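Local coordinates for protein (5-formylfuran-3-yl)methyl phosphate transaminase (Methanococcus jannaschii, PDB 2Z61) that transfers the amino group of alanine to a furancarboxaldehyde phosphate, using pyridoxal 5'-phosphate, to make the furan precursor of methanofuran, at residues His33-Glu38 with Ala331-Ile336; Lys45-Glu50 with Leu264-Lys269. All coordinates share one frame; numbering follows the deposited sequence.

Contact 1: residues His33-Glu38 with Ala331-Ile336; sequences HLEIGE and ALTPGI
Glu35 sets CG between its own backbone N and carbonyl carbon (chi1 84°) and bends again at chi2 (-68°), which folds its carboxylate back along its own segment and against the methyl group of Ala331. The setting is a short parallel pairing, with one bridge between His33 and Ala331, in the smaller domain of a class-I, fold-type I aminotransferase. Its cross-strand bond runs from Leu34 N to Ala331 O at 3.0 Å.

His33 and Ala331 put their side chains on the same face of this pairing. There Glu35 OE2, through its syn lone pair, accepts a short hydrogen bond from His33 ND1, modelled at 2.5 Å and nearly in the ring plane. His33 NE2 bonds in turn to Glu25, so both ring nitrogens are engaged, and two such bonds would hold the rotation of the ring. Glu35 CD lies 3.8 Å from Ala331 CB.

Elsewhere Leu34 and Leu332 run side by side in the same direction, Leu34 CB 3.7 Å from Leu332 CD2; Phe320 and Leu324 of helix 317-328 also touch Leu332. After Glu35 and Leu332 the segments diverge. A water donates to Glu35 O at 3.2 Å, and on the side facing the other segment Glu35 CB lies 3.3 Å from Thr333 OG1.

Contact 2: residues Lys45-Glu50 with Leu264-Lys269; sequences KPIVDE and LKAFEK
The first turn of helix 45-56 packs here against the 3-10 turn 265-266 in the loop between helix 257-263 and helix 269-295, a helix-to-turn junction in the fold of class I aminotransferases. The closest pair of CA atoms, Ile47 with Lys265, is 5.2 Å apart, and Lys265 contributes the most buried surface of any residue in the contact.

Lys265 meets the helix through CB, CG and CE. Its CB lies 3.5 Å from Pro46 O, the carbonyl that also accepts the helical bond from Glu50 N. Next along the chain, Lys265 CG rests on the aliphatic part of Glu50, 3.5 Å from Glu50 CG. The two side chains cross at about a right angle. With CG anti to the backbone N (chi1 -165°), Glu50 directs its CB toward the turn and bends at chi2 to lie across Lys265; the bend of Lys265 at chi4 (-70°) leaves its ammonium beside the carboxylate. Lys265 NZ and Glu50 OE1 are 3.7 Å apart, a long salt bridge, so the evidence favours close van der Waals packing of the methylene groups over a tight ionic bond.

A second, apolar patch lies alongside. The CG1-CD1 branch of Ile47 reaches over Ala266, and Met226 and Trp229 also touch Ile47, while Tyr224 touches Ala266. Because these three neighbours follow the pyridoxal-bearing Lys222 closely in sequence, the patch joins the start of helix 45-56 to the chain just beyond the cofactor lysine. Pro46 is backed by Glu270, Thr271 and Glu274 of helix 269-295, whose N-cap position is held by Glu268. The apolar touch itself is Ile47 CD1 against Ala266 CB, at 3.9 Å.

How the contacts relate
Along the chain the order is 33-38, 45-50, 264-269, 331-336, so both segments of contact 2 fall between those of contact 1 in sequence. Their centres are 30 Å apart and their nearest atoms about 13 Å. Only six residues separate 38 from 45, and this short connection leads from the small parallel sheet of contact 1 to helix 45-56 of contact 2. On the other side, helix 269-295 starts at the end of contact 2 and the chain later returns to strand 330-331. Near the connection, Glu38 bonds to His61 and Tyr62 of the second subunit, and Val48 packs on its Leu55, placing both N-terminal segments near the dimer interface.

Contact 1: residues His33-Glu38 with Ala331-Ile336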
loop_
_atom_site.group_PDB
_atom_site.type_symbol
_atom_site.label_atom_id
_atom_site.label_comp_id
_atom_site.label_asym_id
_atom_site.label_seq_id
_atom_site.Cartn_x
_atom_site.Cartn_y
_atom_site.Cartn_z
ATOM N N HIS A 33 15.936 -2.023 -24.193
ATOM C CA HIS A 33 15.839 -1.929 -22.740
ATOM C C HIS A 33 16.419 -3.115 -21.960
ATOM O O HIS A 33 15.864 -4.220 -21.972
ATOM C CB HIS A 33 14.374 -1.738 -22.350
ATOM C CG HIS A 33 13.806 -0.418 -22.765
ATOM N ND1 HIS A 33 13.978 0.733 -22.028
ATOM C CD2 HIS A 33 13.079 -0.063 -23.852
ATOM C CE1 HIS A 33 13.380 1.740 -22.640
ATOM N NE2 HIS A 33 12.826 1.283 -23.748
ATOM N N LEU A 34 17.537 -2.875 -21.279
ATOM C CA LEU A 34 18.176 -3.899 -20.462
ATOM C C LEU A 34 18.269 -3.371 -19.042
ATOM O O LEU A 34 19.207 -3.686 -18.311
ATOM C CB LEU A 34 19.577 -4.215 -20.979
ATOM C CG LEU A 34 19.669 -4.783 -22.394
ATOM C CD1 LEU A 34 21.103 -5.204 -22.666
ATOM C CD2 LEU A 34 18.731 -5.974 -22.532
ATOM N N GLU A 35 17.287 -2.560 -18.666
ATOM C CA GLU A 35 17.237 -1.958 -17.338
ATOM C C GLU A 35 15.894 -2.242 -16.663
ATOM O O GLU A 35 15.605 -1.708 -15.593
ATOM C CB GLU A 35 17.439 -0.440 -17.445
ATOM C CG GLU A 35 16.164 0.358 -17.774
ATOM C CD GLU A 35 15.627 0.119 -19.183
ATOM O OE1 GLU A 35 15.940 -0.921 -19.789
ATOM O OE2 GLU A 35 14.875 0.977 -19.686
ATOM N N ILE A 36 15.085 -3.089 -17.295
ATOM C CA ILE A 36 13.759 -3.444 -16.788
ATOM C C ILE A 36 13.811 -4.266 -15.504
ATOM O O ILE A 36 14.450 -5.314 -15.456
ATOM C CB ILE A 36 12.969 -4.235 -17.848
ATOM C CG1 ILE A 36 12.900 -3.423 -19.146
ATOM C CG2 ILE A 36 11.564 -4.541 -17.341
ATOM C CD1 ILE A 36 12.443 -4.225 -20.354
ATOM N N GLY A 37 13.119 -3.789 -14.475
ATOM C CA GLY A 37 13.107 -4.475 -13.195
ATOM C C GLY A 37 11.951 -5.428 -12.960
ATOM O O GLY A 37 11.751 -5.891 -11.836
ATOM N N GLU A 38 11.178 -5.719 -14.002
ATOM C CA GLU A 38 10.061 -6.645 -13.873
ATOM C C GLU A 38 10.050 -7.623 -15.042
ATOM O O GLU A 38 10.488 -7.293 -16.137
ATOM C CB GLU A 38 8.722 -5.894 -13.807
ATOM C CG GLU A 38 8.307 -5.169 -15.077
ATOM C CD GLU A 38 6.924 -4.533 -14.955
ATOM O OE1 GLU A 38 6.782 -3.345 -15.306
ATOM O OE2 GLU A 38 5.978 -5.221 -14.514
ATOM N N ALA A 331 19.889 0.841 -23.174
ATOM C CA ALA A 331 19.666 1.277 -21.799
ATOM C C ALA A 331 20.160 0.285 -20.743
ATOM O O ALA A 331 19.675 -0.846 -20.654
ATOM C CB ALA A 331 18.178 1.560 -21.592
ATOM N N LEU A 332 21.126 0.730 -19.947
ATOM C CA LEU A 332 21.707 -0.074 -18.873
ATOM C C LEU A 332 21.609 0.726 -17.584
ATOM O O LEU A 332 21.489 1.947 -17.615
ATOM C CB LEU A 332 23.187 -0.385 -19.151
ATOM C CG LEU A 332 23.542 -1.399 -20.237
ATOM C CD1 LEU A 332 25.040 -1.636 -20.227
ATOM C CD2 LEU A 332 22.805 -2.703 -19.992
ATOM N N THR A 333 21.682 0.035 -16.452
ATOM C CA THR A 333 21.596 0.685 -15.153
ATOM C C THR A 333 22.966 0.836 -14.502
ATOM O O THR A 333 23.671 -0.149 -14.300
ATOM C CB THR A 333 20.707 -0.126 -14.199
ATOM O OG1 THR A 333 19.429 -0.350 -14.814
ATOM C CG2 THR A 333 20.527 0.619 -12.873
ATOM N N PRO A 334 23.362 2.078 -14.169
ATOM C CA PRO A 334 24.661 2.323 -13.531
ATOM C C PRO A 334 24.752 1.656 -12.157
ATOM O O PRO A 334 23.872 1.819 -11.316
ATOM C CB PRO A 334 24.732 3.849 -13.464
ATOM C CG PRO A 334 23.291 4.263 -13.425
ATOM C CD PRO A 334 22.661 3.344 -14.435
ATOM N N GLY A 335 25.829 0.910 -11.941
ATOM C CA GLY A 335 26.014 0.200 -10.689
ATOM C C GLY A 335 26.069 1.034 -9.427
ATOM O O GLY A 335 25.599 0.594 -8.378
ATOM N N ILE A 336 26.644 2.228 -9.521
ATOM C CA ILE A 336 26.779 3.125 -8.372
ATOM C C ILE A 336 25.465 3.324 -7.614
ATOM O O ILE A 336 25.469 3.583 -6.412
ATOM C CB ILE A 336 27.320 4.516 -8.816
ATOM C CG1 ILE A 336 27.566 5.409 -7.596
ATOM C CG2 ILE A 336 26.330 5.186 -9.762
ATOM C CD1 ILE A 336 28.597 4.863 -6.624
HETATM O O HOH W 1 17.296 0.392 -13.878
#

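Contact 2: residues Lys45-Glu50 with Leu264-Lys269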
loop_
_atom_site.group_PDB
_atom_site.type_symbol
_atom_site.label_atom_id
_atom_site.label_comp_id
_atom_site.label_asym_id
_atom_site.label_seq_id
_atom_site.Cartn_x
_atom_site.Cartn_y
_atom_site.Cartn_z
ATOM N N LYS A 45 -2.141 -17.881 -17.392
ATOM C CA LYS A 45 -3.555 -17.977 -17.743
ATOM C C LYS A 45 -4.520 -18.398 -16.644
ATOM O O LYS A 45 -5.543 -17.751 -16.441
ATOM C CB LYS A 45 -3.734 -18.908 -18.949
ATOM C CG LYS A 45 -5.108 -18.812 -19.595
ATOM C CD LYS A 45 -5.276 -19.839 -20.706
ATOM C CE LYS A 45 -6.624 -19.693 -21.401
ATOM N NZ LYS A 45 -6.689 -18.458 -22.220
ATOM N N PRO A 46 -4.233 -19.502 -15.938
ATOM C CA PRO A 46 -5.174 -19.884 -14.884
ATOM C C PRO A 46 -5.382 -18.803 -13.827
ATOM O O PRO A 46 -6.451 -18.730 -13.218
ATOM C CB PRO A 46 -4.579 -21.181 -14.325
ATOM C CG PRO A 46 -3.164 -21.185 -14.813
ATOM C CD PRO A 46 -3.226 -20.550 -16.151
ATOM N N ILE A 47 -4.369 -17.962 -13.618
ATOM C CA ILE A 47 -4.473 -16.878 -12.643
ATOM C C ILE A 47 -5.350 -15.773 -13.226
ATOM O O ILE A 47 -6.243 -15.258 -12.550
ATOM C CB ILE A 47 -3.080 -16.293 -12.271
ATOM C CG1 ILE A 47 -2.252 -17.349 -11.526
ATOM C CG2 ILE A 47 -3.256 -15.052 -11.393
ATOM C CD1 ILE A 47 -0.814 -16.948 -11.254
ATOM N N VAL A 48 -5.104 -15.422 -14.485
ATOM C CA VAL A 48 -5.893 -14.391 -15.155
ATOM C C VAL A 48 -7.382 -14.764 -15.169
ATOM O O VAL A 48 -8.240 -13.935 -14.830
ATOM C CB VAL A 48 -5.415 -14.177 -16.621
ATOM C CG1 VAL A 48 -6.450 -13.358 -17.411
ATOM C CG2 VAL A 48 -4.069 -13.462 -16.633
ATOM N N ASP A 49 -7.691 -16.008 -15.543
ATOM C CA ASP A 49 -9.091 -16.452 -15.600
ATOM C C ASP A 49 -9.779 -16.407 -14.236
ATOM O O ASP A 49 -10.950 -16.054 -14.136
ATOM C CB ASP A 49 -9.197 -17.868 -16.194
ATOM C CG ASP A 49 -8.682 -17.945 -17.633
ATOM O OD1 ASP A 49 -8.639 -16.903 -18.309
ATOM O OD2 ASP A 49 -8.331 -19.046 -18.098
ATOM N N GLU A 50 -9.051 -16.759 -13.184
ATOM C CA GLU A 50 -9.612 -16.740 -11.842
ATOM C C GLU A 50 -9.925 -15.293 -11.440
ATOM O O GLU A 50 -10.872 -15.032 -10.694
ATOM C CB GLU A 50 -8.618 -17.368 -10.862
ATOM C CG GLU A 50 -9.205 -17.739 -9.520
ATOM C CD GLU A 50 -10.502 -18.518 -9.661
ATOM O OE1 GLU A 50 -10.609 -19.316 -10.618
ATOM O OE2 GLU A 50 -11.404 -18.338 -8.812
ATOM N N LEU A 264 -4.932 -17.875 -5.768
ATOM C CA LEU A 264 -5.190 -19.259 -5.375
ATOM C C LEU A 264 -4.815 -20.200 -6.519
ATOM O O LEU A 264 -4.345 -21.312 -6.288
ATOM C CB LEU A 264 -6.664 -19.456 -5.010
ATOM C CG LEU A 264 -7.177 -18.713 -3.775
ATOM C CD1 LEU A 264 -8.689 -18.835 -3.693
ATOM C CD2 LEU A 264 -6.522 -19.278 -2.530
ATOM N N LYS A 265 -5.002 -19.743 -7.754
ATOM C CA LYS A 265 -4.677 -20.561 -8.917
ATOM C C LYS A 265 -3.176 -20.657 -9.225
ATOM O O LYS A 265 -2.765 -21.373 -10.135
ATOM C CB LYS A 265 -5.434 -20.043 -10.144
ATOM C CG LYS A 265 -6.933 -20.312 -10.085
ATOM C CD LYS A 265 -7.205 -21.812 -10.036
ATOM C CE LYS A 265 -8.669 -22.110 -9.754
ATOM N NZ LYS A 265 -9.055 -21.760 -8.360
ATOM N N ALA A 266 -2.357 -19.950 -8.456
ATOM C CA ALA A 266 -0.919 -19.985 -8.686
ATOM C C ALA A 266 -0.326 -21.339 -8.300
ATOM O O ALA A 266 0.754 -21.697 -8.756
ATOM C CB ALA A 266 -0.235 -18.875 -7.897
ATOM N N PHE A 267 -1.041 -22.089 -7.469
ATOM C CA PHE A 267 -0.559 -23.387 -7.013
ATOM C C PHE A 267 -1.183 -24.546 -7.777
ATOM O O PHE A 267 -1.212 -25.672 -7.294
ATOM C CB PHE A 267 -0.841 -23.552 -5.519
ATOM C CG PHE A 267 -0.406 -22.376 -4.690
ATOM C CD1 PHE A 267 -1.321 -21.398 -4.312
ATOM C CD2 PHE A 267 0.928 -22.229 -4.313
ATOM C CE1 PHE A 267 -0.919 -20.290 -3.570
ATOM C CE2 PHE A 267 1.341 -21.125 -3.571
ATOM C CZ PHE A 267 0.414 -20.151 -3.198
ATOM N N GLU A 268 -1.678 -24.261 -8.975
ATOM C CA GLU A 268 -2.302 -25.272 -9.811
ATOM C C GLU A 268 -1.250 -25.908 -10.715
ATOM O O GLU A 268 -0.241 -25.278 -11.049
ATOM C CB GLU A 268 -3.391 -24.628 -10.669
ATOM C CG GLU A 268 -4.691 -25.412 -10.740
ATOM C CD GLU A 268 -5.414 -25.465 -9.407
ATOM O OE1 GLU A 268 -6.529 -26.027 -9.355
ATOM O OE2 GLU A 268 -4.867 -24.947 -8.411
ATOM N N LYS A 269 -1.491 -27.158 -11.105
ATOM C CA LYS A 269 -0.575 -27.883 -11.979
ATOM C C LYS A 269 -0.326 -27.089 -13.250
ATOM O O LYS A 269 0.817 -26.881 -13.643
ATOM C CB LYS A 269 -1.159 -29.243 -12.362
ATOM C CG LYS A 269 -1.405 -30.189 -11.199
ATOM C CD LYS A 269 -0.112 -30.641 -10.540
ATOM C CE LYS A 269 -0.402 -31.654 -9.437
ATOM N NZ LYS A 269 0.835 -32.105 -8.741
#